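Local coordinates for protein ARF-like GTPase (Chlamydomonas reinhardtii, PDB 4M9Q) that is an Arf-family small GTPase of the P-loop fold, here holding phosphoaminophosphonic acid-guanylate ester and a magnesium ion, at residues Thr119-Ala123 with Ala124-Lys128; Asp160-Lys163 with Trp164-Thr168. All blocks are in the same frame, centred on the assembly; numbering follows the deposited sequence.

How the contacts relate
Both contacts illustrate how neighbouring residues organise a helix, one at its beginning and one along its course. Coming from the N terminus, the chain passes strand 108-113 and reaches contact 1, where the loop 119-123 turns into helix 123-129. After strand 139-143 it enters helix 157-190, whose early turns hold contact 2. Each contact spans adjoining segments and so closes no more than a helical turn; the two follow in series, neither nesting nor crossing. The centres of contact 1 and contact 2 are about 20 Å apart, and they do not touch. Contact 1 ties its loop and helix to helix 87-99 and strand 139-143, while contact 2 faces strands 38-45, 48-55 and 74-80.

Contact 1: Thr119-Ala123 with Ala124-Lys128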
# COMPACT_ATOMS: atom_id res chain seq x y z
N THR A 119 -5.62 -6.16 21.29
CA THR A 119 -4.16 -6.35 21.23
C THR A 119 -3.46 -5.43 20.23
O THR A 119 -2.28 -5.55 19.99
CB THR A 119 -3.83 -7.79 20.87
OG1 THR A 119 -4.60 -8.16 19.71
CG2 THR A 119 -4.11 -8.73 22.11
N ALA A 120 -4.16 -4.47 19.65
CA ALA A 120 -3.58 -3.63 18.62
C ALA A 120 -2.34 -2.85 19.07
O ALA A 120 -2.37 -2.13 20.06
CB ALA A 120 -4.63 -2.67 18.13
N ALA A 121 -1.23 -2.99 18.35
CA ALA A 121 0.00 -2.28 18.66
C ALA A 121 -0.06 -0.83 18.21
O ALA A 121 -0.56 -0.52 17.10
CB ALA A 121 1.18 -2.95 18.00
N PRO A 122 0.48 0.09 19.03
CA PRO A 122 0.52 1.48 18.57
C PRO A 122 1.56 1.72 17.46
O PRO A 122 2.35 0.83 17.10
CB PRO A 122 0.81 2.26 19.85
CG PRO A 122 1.48 1.28 20.73
CD PRO A 122 1.08 -0.10 20.34
N ALA A 123 1.55 2.92 16.90
CA ALA A 123 2.48 3.28 15.80
C ALA A 123 3.94 3.02 16.13
O ALA A 123 4.67 2.44 15.33
CB ALA A 123 2.30 4.75 15.39
N ALA A 124 4.35 3.41 17.33
CA ALA A 124 5.69 3.15 17.80
C ALA A 124 6.02 1.68 17.65
O ALA A 124 6.92 1.36 16.88
CB ALA A 124 5.87 3.61 19.23
N GLU A 125 5.27 0.79 18.32
CA GLU A 125 5.50 -0.67 18.23
C GLU A 125 5.65 -1.12 16.78
O GLU A 125 6.52 -1.88 16.46
CB GLU A 125 4.34 -1.46 18.85
CG GLU A 125 4.46 -1.79 20.33
CD GLU A 125 3.53 -2.94 20.73
OE1 GLU A 125 3.56 -4.01 20.05
OE2 GLU A 125 2.79 -2.78 21.74
N VAL A 126 4.78 -0.68 15.90
CA VAL A 126 4.84 -1.13 14.50
C VAL A 126 6.10 -0.60 13.78
O VAL A 126 6.67 -1.27 12.94
CB VAL A 126 3.54 -0.74 13.75
CG1 VAL A 126 3.68 -0.90 12.26
CG2 VAL A 126 2.38 -1.56 14.26
N VAL A 127 6.57 0.56 14.15
CA VAL A 127 7.87 1.03 13.65
C VAL A 127 9.02 0.08 14.00
O VAL A 127 9.81 -0.28 13.11
CB VAL A 127 8.21 2.43 14.20
CG1 VAL A 127 9.71 2.75 14.04
CG2 VAL A 127 7.35 3.47 13.50
N LYS A 128 9.11 -0.32 15.27
CA LYS A 128 10.06 -1.34 15.70
C LYS A 128 9.81 -2.61 14.93
O LYS A 128 10.72 -3.15 14.32
CB LYS A 128 10.01 -1.63 17.22
CG LYS A 128 11.27 -1.18 17.95
CD LYS A 128 11.50 -1.86 19.31
CE LYS A 128 12.55 -1.09 20.14
NZ LYS A 128 12.77 -1.60 21.53
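Glu125 reaches back across the start of its own helix to lie against Ala121 and Pro122, a compact example of how a first helical turn is joined to the loop that feeds it. At the root of the side chain, CB of Glu125 touches the carbonyl oxygen of Pro122 and sits 3.6 Å from CB of Ala121. One bond further out, CG runs past the proline ring, 3.8 Å from Pro122 CD. The chain is extended beyond CG (chi2 -161°), which carries the carboxylate back along the loop. There its two oxygens favour different neighbours: OE1 of Glu125 meets the methyl CB of Ala121 at 3.3 Å, whereas OE2 of Glu125 faces Pro122 CD at 3.5 Å.

Along the backbone, the helix begins in regular fashion. Pro122 occupies the N-cap position, and its O takes the amide of Val126 (Val126 N to Pro122 O, 3.1 Å) with an N-H...O angle of 162°. Ala123 O repeats the pattern one residue later with Val127 N, at 2.9 Å. Val126 CG2 lies off the oxygen end of the Pro122 carbonyl and turns toward the methyl of Ala121, at a looser 4.2 Å from Ala121 CB.

The methyl of Ala121 and the side chain of Val126 both also touch Phe87 of helix 87-99, while Ala123 and Val127 pack on Val141 of strand 139-143. The loop is held in part by Ala121 O, which accepts a hydrogen bond from Gln115 NE2, and by Thr119 OG1, hydrogen-bonded to Ala82 O.

Across the contact the carboxylate thus meets carbon-bound hydrogens, not N-H groups: proline has no amide hydrogen with which to complete a capping box. Any electrostatic benefit of this acid probably comes from its place in the first turn, where a negative charge suits the positive end of the helix dipole.

Contact 2: Asp160-Lys163 with Trp164-Thr168; sequences DGLK and WLVGT
Leu162 and Val166, one helical turn apart, meet through branch methyls: CD1 of Leu162 lies 4.1 Å from CG2 of Val166. The same CG2 of Val166 also lies just beyond the carbonyl oxygen, 3.3 Å from Leu162 O. In Leu162, CG anti to the backbone N (chi1 -171°) and a chi2 of 58° together bring CD1 to the valine. In the backbone, the turn is closed by the usual ladder of four i to i+4 bonds, from Trp164 N to Asp160 O through to Gly167 N to Lys163 O; its shortest rung, Val166 N to Leu162 O, measures 2.8 Å.

Trp164 turns another way. Its CB rests 3.6 Å from Gly161 O, an oxygen that lies near the plane of the indole, at its edge. Over one face, offset toward the rim, comes Thr168 OG1, 3.5 Å above the plane of the Trp164 ring. That hydroxyl is fixed by donating to Trp164 O (OG1 of Thr168 to O of Trp164, 2.8 Å). The backbone N of Thr168 grips the same carbonyl from the opposite face of its plane, so two donors share one oxygen.

The next shell joins the turn to the sheet. Leu162 packs on Leu43, Val166 on Tyr48 and Ile50, and Leu165 on Val76, whereas Trp164 and Thr168 meet Ser138. At the polar margin, Lys163 NZ makes a salt bridge to Glu45, and Asp160 OD2 is hydrogen-bonded to His156 ND1. Such an amphipathic turn, greasy toward the strands and charged at its border, is characteristic of the C-terminal helix that packs against the central sheet of the small-GTPase fold.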
# COMPACT_ATOMS: atom_id res chain seq x y z
N ASP A 160 -6.48 10.52 5.89
CA ASP A 160 -5.30 11.21 6.43
C ASP A 160 -4.04 10.57 5.89
O ASP A 160 -3.14 11.23 5.37
CB ASP A 160 -5.28 11.20 7.92
CG ASP A 160 -6.39 12.06 8.55
OD1 ASP A 160 -7.06 12.86 7.82
OD2 ASP A 160 -6.60 11.91 9.79
N GLY A 161 -3.98 9.26 5.94
CA GLY A 161 -2.82 8.53 5.42
C GLY A 161 -2.68 8.74 3.93
O GLY A 161 -1.62 9.08 3.46
N LEU A 162 -3.79 8.61 3.20
CA LEU A 162 -3.77 8.87 1.75
C LEU A 162 -3.29 10.27 1.43
O LEU A 162 -2.47 10.44 0.53
CB LEU A 162 -5.13 8.58 1.13
CG LEU A 162 -5.18 8.60 -0.38
CD1 LEU A 162 -4.22 7.59 -0.96
CD2 LEU A 162 -6.59 8.29 -0.86
N LYS A 163 -3.75 11.27 2.18
CA LYS A 163 -3.38 12.67 1.90
C LYS A 163 -1.89 12.91 2.16
O LYS A 163 -1.26 13.67 1.45
CB LYS A 163 -4.15 13.64 2.80
CG LYS A 163 -5.50 14.05 2.25
CD LYS A 163 -6.38 14.79 3.29
CE LYS A 163 -7.59 15.43 2.60
NZ LYS A 163 -7.23 16.65 1.77
N TRP A 164 -1.34 12.29 3.20
CA TRP A 164 0.09 12.37 3.43
C TRP A 164 0.83 11.74 2.25
O TRP A 164 1.83 12.28 1.79
CB TRP A 164 0.47 11.67 4.70
CG TRP A 164 1.96 11.61 4.85
CD1 TRP A 164 2.81 12.60 5.37
CD2 TRP A 164 2.84 10.55 4.40
NE1 TRP A 164 4.11 12.19 5.29
CE2 TRP A 164 4.20 10.98 4.71
CE3 TRP A 164 2.65 9.35 3.85
CZ2 TRP A 164 5.28 10.21 4.45
CZ3 TRP A 164 3.77 8.57 3.56
CH2 TRP A 164 5.05 9.01 3.84
N LEU A 165 0.35 10.60 1.74
CA LEU A 165 1.05 9.92 0.65
C LEU A 165 1.02 10.80 -0.59
O LEU A 165 2.05 11.03 -1.23
CB LEU A 165 0.36 8.61 0.26
CG LEU A 165 1.14 7.32 0.09
CD1 LEU A 165 0.40 6.41 -0.87
CD2 LEU A 165 2.55 7.53 -0.29
N VAL A 166 -0.19 11.27 -0.91
CA VAL A 166 -0.38 12.00 -2.15
C VAL A 166 0.43 13.29 -2.10
O VAL A 166 1.05 13.66 -3.08
CB VAL A 166 -1.87 12.23 -2.47
CG1 VAL A 166 -1.98 13.20 -3.63
CG2 VAL A 166 -2.53 10.87 -2.79
N GLY A 167 0.44 13.93 -0.95
CA GLY A 167 1.23 15.13 -0.76
C GLY A 167 2.72 14.87 -0.90
O GLY A 167 3.46 15.70 -1.41
N THR A 168 3.17 13.71 -0.46
CA THR A 168 4.56 13.39 -0.63
C THR A 168 4.85 13.15 -2.07
O THR A 168 5.85 13.68 -2.57
CB THR A 168 4.95 12.17 0.20
OG1 THR A 168 4.65 12.46 1.57
CG2 THR A 168 6.36 11.87 0.13